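F420-reducing hydrogenase, subunit beta (Methanothermobacter marburgensis, PDB 4OMF) probably passes electrons from its iron-sulfur cluster through bound FAD to coenzyme F420, as the F420-reducing subunit of a hydrogenase that couples H2 oxidation to F420 reduction. Local coordinates at residues C[28-33]-C[67-72]; C[44-49]-C[59-64]. All blocks are in the same frame, centred on the assembly; numbering follows the deposited sequence.

Contact 1: C[28-33]-C[67-72]; sequences IVTGLL and ELKAAA. With FAD (flavin-adenine dinucleotide), chain R.
Leu68 lays its two methyl carbons against the backbone and CB of Leu33, CD1 lying 3.9 Å from Leu33 CB. The two leucine side chains cross at about a right angle. Strand 44-51 lies against this pair, with Val47 touching both leucines.

Nearer the cofactor the contact turns polar. Thr30 meets 67-72 with both branches. Its CG2 meets the aliphatic stem of Lys69, 4.1 Å from CG, while the amine of Lys69 leads away to a salt bridge with Glu18. Its OG1 sits beside the backbone N (chi1 -63°) and packs against Ala72 CB. This places the hydroxyl at the phosphate, where OG1 donates a hydrogen bond of 2.6 Å to FAD O2A. Thr30 N donates to the same oxygen, so one residue grips O2A twice.

No direct hydrogen bond joins the two segments. Instead a water donates to Thr30 OG1 and to Leu68 O, the latter at 2.7 Å. It also bonds to the ribose hydroxyl O3B of FAD. The water thus ties helix 28-39, the carbonyl of Leu68 and the cofactor together.

The second phosphate sits over the start of 28-33. Val29 N donates to FAD O1P at 162°, and Ile28 N adds a weak bond to the same atom. The 67-72 side closes on the ribose, Ala71 O lying 3.1 Å from FAD C2B.

The arrangement is a dinucleotide pyrophosphate site at a helix N-terminus. Backbone amides of the first turn of helix 28-39 hold both phosphates, and the helix dipole probably adds to their binding.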
ATOM      1  N   ILE C  28      -4.025 -34.496  25.831  1.00 18.13           N
ATOM      2  CA  ILE C  28      -2.670 -34.177  26.232  1.00 21.39           C
ATOM      3  C   ILE C  28      -2.446 -32.665  26.210  1.00 22.19           C
ATOM      4  O   ILE C  28      -1.823 -32.108  27.115  1.00 22.64           O
ATOM      5  CB  ILE C  28      -1.641 -34.870  25.315  1.00 21.89           C
ATOM      6  CG1 ILE C  28      -1.922 -36.369  25.222  1.00 18.56           C
ATOM      7  CG2 ILE C  28      -0.213 -34.591  25.788  1.00 21.74           C
ATOM      8  CD1 ILE C  28      -1.977 -37.115  26.557  1.00 19.26           C
ATOM      9  N   VAL C  29      -2.956 -31.990  25.188  1.00 20.68           N
ATOM     10  CA  VAL C  29      -2.714 -30.564  25.101  1.00 18.37           C
ATOM     11  C   VAL C  29      -3.422 -29.831  26.222  1.00 18.49           C
ATOM     12  O   VAL C  29      -2.798 -29.056  26.956  1.00 20.16           O
ATOM     13  CB  VAL C  29      -3.162 -29.977  23.760  1.00 17.55           C
ATOM     14  CG1 VAL C  29      -2.855 -28.468  23.729  1.00 18.55           C
ATOM     15  CG2 VAL C  29      -2.440 -30.707  22.633  1.00 21.76           C
ATOM     16  N   THR C  30      -4.715 -30.082  26.368  1.00 17.01           N
ATOM     17  CA  THR C  30      -5.483 -29.375  27.399  1.00 24.65           C
ATOM     18  C   THR C  30      -4.975 -29.730  28.812  1.00 27.18           C
ATOM     19  O   THR C  30      -4.806 -28.856  29.663  1.00 26.14           O
ATOM     20  CB  THR C  30      -6.992 -29.688  27.297  1.00 20.20           C
ATOM     21  OG1 THR C  30      -7.498 -29.222  26.033  1.00 21.46           O
ATOM     22  CG2 THR C  30      -7.754 -29.011  28.436  1.00 22.68           C
ATOM     23  N   GLY C  31      -4.734 -31.013  29.050  1.00 21.05           N
ATOM     24  CA  GLY C  31      -4.218 -31.486  30.323  1.00 22.64           C
ATOM     25  C   GLY C  31      -2.853 -30.909  30.677  1.00 21.60           C
ATOM     26  O   GLY C  31      -2.604 -30.527  31.821  1.00 20.78           O
ATOM     27  N   LEU C  32      -1.962 -30.827  29.703  1.00 20.54           N
ATOM     28  CA  LEU C  32      -0.613 -30.362  29.995  1.00 20.97           C
ATOM     29  C   LEU C  32      -0.549 -28.850  30.189  1.00 18.37           C
ATOM     30  O   LEU C  32       0.142 -28.368  31.102  1.00 18.74           O
ATOM     31  CB  LEU C  32       0.345 -30.781  28.889  1.00 25.17           C
ATOM     32  CG  LEU C  32       1.829 -30.660  29.226  1.00 27.42           C
ATOM     33  CD1 LEU C  32       2.203 -31.488  30.457  1.00 25.53           C
ATOM     34  CD2 LEU C  32       2.626 -31.089  28.006  1.00 27.78           C
ATOM     35  N   LEU C  33      -1.285 -28.103  29.367  1.00 21.05           N
ATOM     36  CA  LEU C  33      -1.353 -26.654  29.528  1.00 19.70           C
ATOM     37  C   LEU C  33      -2.036 -26.326  30.846  1.00 19.87           C
ATOM     38  O   LEU C  33      -1.648 -25.387  31.548  1.00 20.86           O
ATOM     39  CB  LEU C  33      -2.105 -25.988  28.360  1.00 18.85           C
ATOM     40  CG  LEU C  33      -1.345 -26.035  27.026  1.00 18.87           C
ATOM     41  CD1 LEU C  33      -2.233 -25.510  25.890  1.00 21.99           C
ATOM     42  CD2 LEU C  33      -0.044 -25.270  27.107  1.00 23.00           C
ATOM     43  N   GLU C  67     -10.931 -21.744  30.174  1.00 23.86           N
ATOM     44  CA  GLU C  67     -10.675 -21.253  28.830  1.00 23.67           C
ATOM     45  C   GLU C  67      -9.882 -22.264  28.002  1.00 24.76           C
ATOM     46  O   GLU C  67     -10.086 -22.387  26.779  1.00 19.26           O
ATOM     47  CB  GLU C  67      -9.935 -19.912  28.872  1.00 23.90           C
ATOM     48  CG  GLU C  67     -10.815 -18.750  29.263  1.00 26.97           C
ATOM     49  CD  GLU C  67     -10.021 -17.465  29.505  1.00 33.24           C
ATOM     50  OE1 GLU C  67      -8.854 -17.552  29.945  1.00 34.46           O
ATOM     51  OE2 GLU C  67     -10.575 -16.371  29.264  1.00 35.44           O
ATOM     52  N   LEU C  68      -8.981 -22.986  28.663  1.00 22.42           N
ATOM     53  CA  LEU C  68      -8.234 -24.054  27.984  1.00 22.83           C
ATOM     54  C   LEU C  68      -9.199 -25.142  27.537  1.00 19.83           C
ATOM     55  O   LEU C  68      -9.121 -25.649  26.417  1.00 23.98           O
ATOM     56  CB  LEU C  68      -7.172 -24.644  28.905  1.00 22.05           C
ATOM     57  CG  LEU C  68      -5.993 -23.719  29.198  1.00 23.89           C
ATOM     58  CD1 LEU C  68      -5.061 -24.314  30.285  1.00 21.65           C
ATOM     59  CD2 LEU C  68      -5.231 -23.442  27.918  1.00 19.51           C
ATOM     60  N   LYS C  69     -10.084 -25.522  28.444  1.00 18.69           N
ATOM     61  CA  LYS C  69     -11.071 -26.556  28.154  1.00 21.12           C
ATOM     62  C   LYS C  69     -12.001 -26.126  27.016  1.00 23.35           C
ATOM     63  O   LYS C  69     -12.389 -26.942  26.182  1.00 24.32           O
ATOM     64  CB  LYS C  69     -11.888 -26.873  29.401  1.00 19.71           C
ATOM     65  CG  LYS C  69     -11.132 -27.708  30.408  1.00 27.68           C
ATOM     66  CD  LYS C  69     -11.989 -28.016  31.613  1.00 34.13           C
ATOM     67  CE  LYS C  69     -11.160 -28.604  32.741  1.00 39.75           C
ATOM     68  NZ  LYS C  69     -11.954 -28.662  34.009  1.00 38.53           N
ATOM     69  N   ALA C  70     -12.359 -24.847  26.980  1.00 21.21           N
ATOM     70  CA  ALA C  70     -13.241 -24.355  25.905  1.00 24.87           C
ATOM     71  C   ALA C  70     -12.591 -24.427  24.517  1.00 24.11           C
ATOM     72  O   ALA C  70     -13.292 -24.367  23.487  1.00 23.32           O
ATOM     73  CB  ALA C  70     -13.687 -22.921  26.195  1.00 24.60           C
ATOM     74  N   ALA C  71     -11.266 -24.566  24.484  1.00 22.69           N
ATOM     75  CA  ALA C  71     -10.524 -24.634  23.229  1.00 20.97           C
ATOM     76  C   ALA C  71     -10.230 -26.089  22.794  1.00 21.47           C
ATOM     77  O   ALA C  71      -9.708 -26.324  21.698  1.00 21.03           O
ATOM     78  CB  ALA C  71      -9.216 -23.856  23.344  1.00 21.73           C
ATOM     79  N   ALA C  72     -10.562 -27.052  23.648  1.00 21.16           N
ATOM     80  CA  ALA C  72     -10.236 -28.455  23.386  1.00 21.33           C
ATOM     81  C   ALA C  72     -10.946 -28.959  22.135  1.00 24.49           C
ATOM     82  O   ALA C  72     -12.003 -28.421  21.748  1.00 22.43           O
ATOM     83  CB  ALA C  72     -10.600 -29.317  24.583  1.00 20.84           C
TER
HETATM   84  PA  FAD R 405      -7.168 -31.386  23.189  1.00 21.12           P
HETATM   85  O1A FAD R 405      -8.372 -31.815  22.392  1.00 20.55           O
HETATM   86  O2A FAD R 405      -7.112 -31.439  24.688  1.00 22.67           O
HETATM   87  O5B FAD R 405      -6.835 -29.886  22.767  1.00 21.12           O
HETATM   88  C5B FAD R 405      -6.655 -29.665  21.361  1.00 21.81           C
HETATM   89  C4B FAD R 405      -5.806 -28.403  21.201  1.00 23.30           C
HETATM   90  O4B FAD R 405      -5.553 -28.182  19.812  1.00 24.29           O
HETATM   91  C3B FAD R 405      -6.558 -27.191  21.737  1.00 24.79           C
HETATM   92  O3B FAD R 405      -5.737 -26.406  22.615  1.00 21.05           O
HETATM   93  C2B FAD R 405      -6.871 -26.395  20.478  1.00 25.17           C
HETATM   94  O2B FAD R 405      -6.825 -24.984  20.743  1.00 29.28           O
HETATM   95  C1B FAD R 405      -5.786 -26.818  19.505  1.00 19.96           C
HETATM   96  N9A FAD R 405      -6.268 -26.684  18.119  1.00 18.57           N
HETATM   97  C8A FAD R 405      -7.400 -27.216  17.626  1.00 19.52           C
HETATM   98  N7A FAD R 405      -7.536 -26.914  16.313  1.00 17.65           N
HETATM   99  C5A FAD R 405      -6.449 -26.169  15.970  1.00 18.43           C
HETATM  100  C6A FAD R 405      -5.973 -25.501  14.738  1.00 22.65           C
HETATM  101  N6A FAD R 405      -6.690 -25.550  13.584  1.00 21.71           N
HETATM  102  N1A FAD R 405      -4.802 -24.848  14.810  1.00 20.14           N
HETATM  103  C2A FAD R 405      -4.088 -24.750  15.952  1.00 21.72           C
HETATM  104  N3A FAD R 405      -4.463 -25.322  17.121  1.00 21.49           N
HETATM  105  C4A FAD R 405      -5.620 -26.028  17.167  1.00 20.42           C
HETATM  106  N1  FAD R 405      -3.147 -35.687  14.578  1.00 21.47           N
HETATM  107  C2  FAD R 405      -2.445 -36.752  14.020  1.00 20.74           C
HETATM  108  O2  FAD R 405      -2.228 -37.761  14.720  1.00 22.08           O
HETATM  109  N3  FAD R 405      -2.049 -36.679  12.691  1.00 19.91           N
HETATM  110  C4  FAD R 405      -2.296 -35.549  11.938  1.00 22.00           C
HETATM  111  O4  FAD R 405      -1.887 -35.509  10.756  1.00 20.32           O
HETATM  112  C4X FAD R 405      -3.507 -34.827  12.255  1.00 22.69           C
HETATM  113  N5  FAD R 405      -3.816 -33.685  11.357  1.00 19.24           N
HETATM  114  C5X FAD R 405      -4.022 -32.432  12.094  1.00 21.18           C
HETATM  115  C6  FAD R 405      -4.258 -31.308  11.284  1.00 18.08           C
HETATM  116  C7  FAD R 405      -4.682 -30.107  11.864  1.00 19.78           C
HETATM  117  C7M FAD R 405      -4.927 -28.880  10.996  1.00 19.56           C
HETATM  118  C8  FAD R 405      -4.878 -30.067  13.243  1.00 19.24           C
HETATM  119  C8M FAD R 405      -5.340 -28.830  13.990  1.00 20.29           C
HETATM  120  C9  FAD R 405      -4.657 -31.196  14.061  1.00 19.54           C
HETATM  121  C9A FAD R 405      -4.315 -32.420  13.475  1.00 19.92           C
HETATM  122  N10 FAD R 405      -3.994 -33.533  14.296  1.00 19.58           N
HETATM  123  C10 FAD R 405      -3.724 -34.767  13.733  1.00 21.69           C
HETATM  124  C1' FAD R 405      -3.862 -33.451  15.764  1.00 20.57           C
HETATM  125  C2' FAD R 405      -5.106 -33.831  16.523  1.00 21.20           C
HETATM  126  O2' FAD R 405      -6.247 -33.813  15.796  1.00 21.08           O
HETATM  127  C3' FAD R 405      -5.148 -33.299  17.762  1.00 20.94           C
HETATM  128  O3' FAD R 405      -5.390 -31.966  17.775  1.00 22.09           O
HETATM  129  C4' FAD R 405      -4.078 -33.753  18.741  1.00 19.98           C
HETATM  130  O4' FAD R 405      -4.005 -35.191  18.833  1.00 23.63           O
HETATM  131  C5' FAD R 405      -4.306 -33.138  20.126  1.00 19.12           C
HETATM  132  O5' FAD R 405      -5.374 -33.809  20.778  1.00 20.17           O
HETATM  133  P   FAD R 405      -5.571 -33.707  22.362  1.00 21.05           P
HETATM  134  O1P FAD R 405      -4.228 -34.013  22.987  1.00 21.39           O
HETATM  135  O2P FAD R 405      -6.752 -34.536  22.776  1.00 20.62           O
HETATM  136  O3P FAD R 405      -5.856 -32.119  22.577  1.00 22.88           O
HETATM  137  O   HOH W   1      -6.927 -26.625  25.102  1.00 21.41           O

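Contact 2: C[44-49]-C[59-64]; sequences GAVVAG and PMVAMS. With FAD (flavin-adenine dinucleotide), chain R.
Val47 has CG1 anti to the carbonyl carbon (chi1 -67°), which puts CG2 between the backbone N and that carbon. Met60 has CG in the like position (chi1 65°) and bends again at chi2 and chi3, which brings SD to 3.6 Å from Val47 CG2. The two residues are paired across the strands, so both project from one face and lie side by side. Val47 CG2 also touches Ala62 CB. Met60 CG lies against Gly49 CA at 3.9 Å.

The backbones pair as the two antiparallel strands of a beta hairpin, with 59-62 on the edge strand of the chain's mixed sheet. Ala45 with Ala62 and Val47 with Met60 are hydrogen-bonded pairs. Ala62 N to Ala45 O is 2.7 Å. Val46 with Val61 is a non-hydrogen-bonded pair. Their CG2 methyls meet at 4.2 Å on the other face, where Leu85 and Ala88 of helix 85-89 pack. Gly44 CA comes to 3.2 Å from Ala62 O.

At Ala48 the strand meets the cofactor: its N donates to the ribose hydroxyl O2B of FAD at 2.8 Å, and its CB touches the adenine at C4A.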
ATOM      1  N   GLY C  44      -0.356 -18.237  31.099  1.00 24.57           N
ATOM      2  CA  GLY C  44      -1.400 -18.226  30.093  1.00 20.37           C
ATOM      3  C   GLY C  44      -0.929 -19.042  28.908  1.00 20.73           C
ATOM      4  O   GLY C  44       0.255 -19.417  28.829  1.00 20.03           O
ATOM      5  N   ALA C  45      -1.840 -19.331  27.986  1.00 18.53           N
ATOM      6  CA  ALA C  45      -1.446 -20.023  26.769  1.00 16.83           C
ATOM      7  C   ALA C  45      -2.264 -19.566  25.578  1.00 19.53           C
ATOM      8  O   ALA C  45      -3.439 -19.277  25.715  1.00 20.02           O
ATOM      9  CB  ALA C  45      -1.588 -21.547  26.948  1.00 19.62           C
ATOM     10  N   VAL C  46      -1.645 -19.527  24.407  1.00 18.65           N
ATOM     11  CA  VAL C  46      -2.391 -19.196  23.191  1.00 20.66           C
ATOM     12  C   VAL C  46      -2.943 -20.506  22.637  1.00 18.45           C
ATOM     13  O   VAL C  46      -2.201 -21.491  22.517  1.00 20.22           O
ATOM     14  CB  VAL C  46      -1.508 -18.479  22.126  1.00 18.81           C
ATOM     15  CG1 VAL C  46      -2.278 -18.367  20.804  1.00 22.48           C
ATOM     16  CG2 VAL C  46      -1.106 -17.078  22.616  1.00 25.77           C
ATOM     17  N   VAL C  47      -4.256 -20.527  22.382  1.00 19.21           N
ATOM     18  CA  VAL C  47      -4.962 -21.701  21.886  1.00 18.38           C
ATOM     19  C   VAL C  47      -5.960 -21.331  20.789  1.00 19.15           C
ATOM     20  O   VAL C  47      -6.289 -20.161  20.619  1.00 20.98           O
ATOM     21  CB  VAL C  47      -5.729 -22.424  23.005  1.00 17.94           C
ATOM     22  CG1 VAL C  47      -4.750 -23.034  24.030  1.00 18.82           C
ATOM     23  CG2 VAL C  47      -6.702 -21.470  23.672  1.00 21.87           C
ATOM     24  N   ALA C  48      -6.456 -22.336  20.072  1.00 17.78           N
ATOM     25  CA  ALA C  48      -7.482 -22.115  19.056  1.00 20.40           C
ATOM     26  C   ALA C  48      -8.873 -22.158  19.667  1.00 23.67           C
ATOM     27  O   ALA C  48      -9.456 -23.231  19.781  1.00 19.86           O
ATOM     28  CB  ALA C  48      -7.362 -23.159  17.938  1.00 20.28           C
ATOM     29  N   GLY C  49      -9.396 -20.999  20.063  1.00 19.79           N
ATOM     30  CA  GLY C  49     -10.673 -20.932  20.752  1.00 25.63           C
ATOM     31  C   GLY C  49     -11.832 -20.733  19.794  1.00 25.00           C
ATOM     32  O   GLY C  49     -11.630 -20.606  18.586  1.00 21.11           O
ATOM     33  N   PRO C  59      -7.591 -17.707  17.320  1.00 19.95           N
ATOM     34  CA  PRO C  59      -6.567 -17.739  18.374  1.00 20.82           C
ATOM     35  C   PRO C  59      -6.964 -16.831  19.513  1.00 16.89           C
ATOM     36  O   PRO C  59      -7.533 -15.754  19.284  1.00 21.15           O
ATOM     37  CB  PRO C  59      -5.306 -17.223  17.677  1.00 22.62           C
ATOM     38  CG  PRO C  59      -5.571 -17.449  16.205  1.00 20.92           C
ATOM     39  CD  PRO C  59      -7.045 -17.260  16.027  1.00 20.41           C
ATOM     40  N   MET C  60      -6.672 -17.259  20.729  1.00 19.37           N
ATOM     41  CA  MET C  60      -7.033 -16.473  21.904  1.00 20.78           C
ATOM     42  C   MET C  60      -6.071 -16.816  23.044  1.00 21.84           C
ATOM     43  O   MET C  60      -5.455 -17.890  23.048  1.00 23.52           O
ATOM     44  CB  MET C  60      -8.486 -16.738  22.305  1.00 26.81           C
ATOM     45  CG  MET C  60      -8.761 -18.172  22.778  1.00 29.08           C
ATOM     46  SD  MET C  60      -8.445 -18.422  24.540  1.00 28.98           S
ATOM     47  CE  MET C  60      -9.531 -17.199  25.271  1.00 25.47           C
ATOM     48  N   VAL C  61      -5.938 -15.904  24.002  1.00 19.14           N
ATOM     49  CA  VAL C  61      -5.022 -16.119  25.128  1.00 23.16           C
ATOM     50  C   VAL C  61      -5.815 -16.656  26.308  1.00 18.96           C
ATOM     51  O   VAL C  61      -6.642 -15.948  26.863  1.00 23.04           O
ATOM     52  CB  VAL C  61      -4.300 -14.803  25.542  1.00 24.11           C
ATOM     53  CG1 VAL C  61      -3.353 -15.036  26.711  1.00 25.48           C
ATOM     54  CG2 VAL C  61      -3.565 -14.193  24.352  1.00 20.91           C
ATOM     55  N   ALA C  62      -5.595 -17.914  26.670  1.00 25.75           N
ATOM     56  CA  ALA C  62      -6.342 -18.520  27.767  1.00 20.67           C
ATOM     57  C   ALA C  62      -5.566 -18.330  29.044  1.00 19.92           C
ATOM     58  O   ALA C  62      -4.367 -18.604  29.073  1.00 19.56           O
ATOM     59  CB  ALA C  62      -6.594 -20.033  27.504  1.00 22.40           C
ATOM     60  N   MET C  63      -6.236 -17.895  30.104  1.00 22.46           N
ATOM     61  CA  MET C  63      -5.566 -17.662  31.378  1.00 22.89           C
ATOM     62  C   MET C  63      -6.262 -18.403  32.525  1.00 27.33           C
ATOM     63  O   MET C  63      -5.994 -18.142  33.703  1.00 27.84           O
ATOM     64  CB  MET C  63      -5.482 -16.159  31.655  1.00 26.70           C
ATOM     65  CG  MET C  63      -4.530 -15.491  30.692  1.00 25.88           C
ATOM     66  SD  MET C  63      -4.165 -13.757  30.980  1.00 28.72           S
ATOM     67  CE  MET C  63      -3.379 -13.737  32.610  1.00 24.59           C
ATOM     68  N   SER C  64      -7.149 -19.334  32.169  1.00 29.78           N
ATOM     69  CA  SER C  64      -7.794 -20.222  33.139  1.00 30.83           C
ATOM     70  C   SER C  64      -7.989 -21.620  32.540  1.00 27.77           C
ATOM     71  O   SER C  64      -7.945 -21.790  31.318  1.00 23.47           O
ATOM     72  CB  SER C  64      -9.146 -19.656  33.589  1.00 31.26           C
ATOM     73  OG  SER C  64     -10.088 -19.713  32.525  1.00 26.84           O
TER
HETATM   74  PA  FAD R 405      -7.168 -31.386  23.189  1.00 21.12           P
HETATM   75  O1A FAD R 405      -8.372 -31.815  22.392  1.00 20.55           O
HETATM   76  O2A FAD R 405      -7.112 -31.439  24.688  1.00 22.67           O
HETATM   77  O5B FAD R 405      -6.835 -29.886  22.767  1.00 21.12           O
HETATM   78  C5B FAD R 405      -6.655 -29.665  21.361  1.00 21.81           C
HETATM   79  C4B FAD R 405      -5.806 -28.403  21.201  1.00 23.30           C
HETATM   80  O4B FAD R 405      -5.553 -28.182  19.812  1.00 24.29           O
HETATM   81  C3B FAD R 405      -6.558 -27.191  21.737  1.00 24.79           C
HETATM   82  O3B FAD R 405      -5.737 -26.406  22.615  1.00 21.05           O
HETATM   83  C2B FAD R 405      -6.871 -26.395  20.478  1.00 25.17           C
HETATM   84  O2B FAD R 405      -6.825 -24.984  20.743  1.00 29.28           O
HETATM   85  C1B FAD R 405      -5.786 -26.818  19.505  1.00 19.96           C
HETATM   86  N9A FAD R 405      -6.268 -26.684  18.119  1.00 18.57           N
HETATM   87  C8A FAD R 405      -7.400 -27.216  17.626  1.00 19.52           C
HETATM   88  N7A FAD R 405      -7.536 -26.914  16.313  1.00 17.65           N
HETATM   89  C5A FAD R 405      -6.449 -26.169  15.970  1.00 18.43           C
HETATM   90  C6A FAD R 405      -5.973 -25.501  14.738  1.00 22.65           C
HETATM   91  N6A FAD R 405      -6.690 -25.550  13.584  1.00 21.71           N
HETATM   92  N1A FAD R 405      -4.802 -24.848  14.810  1.00 20.14           N
HETATM   93  C2A FAD R 405      -4.088 -24.750  15.952  1.00 21.72           C
HETATM   94  N3A FAD R 405      -4.463 -25.322  17.121  1.00 21.49           N
HETATM   95  C4A FAD R 405      -5.620 -26.028  17.167  1.00 20.42           C
HETATM   96  N1  FAD R 405      -3.147 -35.687  14.578  1.00 21.47           N
HETATM   97  C2  FAD R 405      -2.445 -36.752  14.020  1.00 20.74           C
HETATM   98  O2  FAD R 405      -2.228 -37.761  14.720  1.00 22.08           O
HETATM   99  N3  FAD R 405      -2.049 -36.679  12.691  1.00 19.91           N
HETATM  100  C4  FAD R 405      -2.296 -35.549  11.938  1.00 22.00           C
HETATM  101  O4  FAD R 405      -1.887 -35.509  10.756  1.00 20.32           O
HETATM  102  C4X FAD R 405      -3.507 -34.827  12.255  1.00 22.69           C
HETATM  103  N5  FAD R 405      -3.816 -33.685  11.357  1.00 19.24           N
HETATM  104  C5X FAD R 405      -4.022 -32.432  12.094  1.00 21.18           C
HETATM  105  C6  FAD R 405      -4.258 -31.308  11.284  1.00 18.08           C
HETATM  106  C7  FAD R 405      -4.682 -30.107  11.864  1.00 19.78           C
HETATM  107  C7M FAD R 405      -4.927 -28.880  10.996  1.00 19.56           C
HETATM  108  C8  FAD R 405      -4.878 -30.067  13.243  1.00 19.24           C
HETATM  109  C8M FAD R 405      -5.340 -28.830  13.990  1.00 20.29           C
HETATM  110  C9  FAD R 405      -4.657 -31.196  14.061  1.00 19.54           C
HETATM  111  C9A FAD R 405      -4.315 -32.420  13.475  1.00 19.92           C
HETATM  112  N10 FAD R 405      -3.994 -33.533  14.296  1.00 19.58           N
HETATM  113  C10 FAD R 405      -3.724 -34.767  13.733  1.00 21.69           C
HETATM  114  C1' FAD R 405      -3.862 -33.451  15.764  1.00 20.57           C
HETATM  115  C2' FAD R 405      -5.106 -33.831  16.523  1.00 21.20           C
HETATM  116  O2' FAD R 405      -6.247 -33.813  15.796  1.00 21.08           O
HETATM  117  C3' FAD R 405      -5.148 -33.299  17.762  1.00 20.94           C
HETATM  118  O3' FAD R 405      -5.390 -31.966  17.775  1.00 22.09           O
HETATM  119  C4' FAD R 405      -4.078 -33.753  18.741  1.00 19.98           C
HETATM  120  O4' FAD R 405      -4.005 -35.191  18.833  1.00 23.63           O
HETATM  121  C5' FAD R 405      -4.306 -33.138  20.126  1.00 19.12           C
HETATM  122  O5' FAD R 405      -5.374 -33.809  20.778  1.00 20.17           O
HETATM  123  P   FAD R 405      -5.571 -33.707  22.362  1.00 21.05           P
HETATM  124  O1P FAD R 405      -4.228 -34.013  22.987  1.00 21.39           O
HETATM  125  O2P FAD R 405      -6.752 -34.536  22.776  1.00 20.62           O
HETATM  126  O3P FAD R 405      -5.856 -32.119  22.577  1.00 22.88           O

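Overall arrangement
The centres of contacts 1 and 2 lie about 9 Å apart, on the same side of the chain's centre. The order along the chain is helix 28-39, strand 44-51, strand 56-62, helix 65-70, so contact 2 is nested within the loop closed by contact 1. The contacts touch directly: Ala71 CB is 3.5 Å from Val47 CG2, and Leu68 CD2 is 3.7 Å from Ala62 CB. Leu33 of helix 28-39 packs on Ala45 and Val47. Both helices thus cover the hairpin face that bears Ala45, Val47 and Ala62. FAD bridges the contacts, with its phosphates and ribose at contact 1 and its ribose and adenine at contact 2.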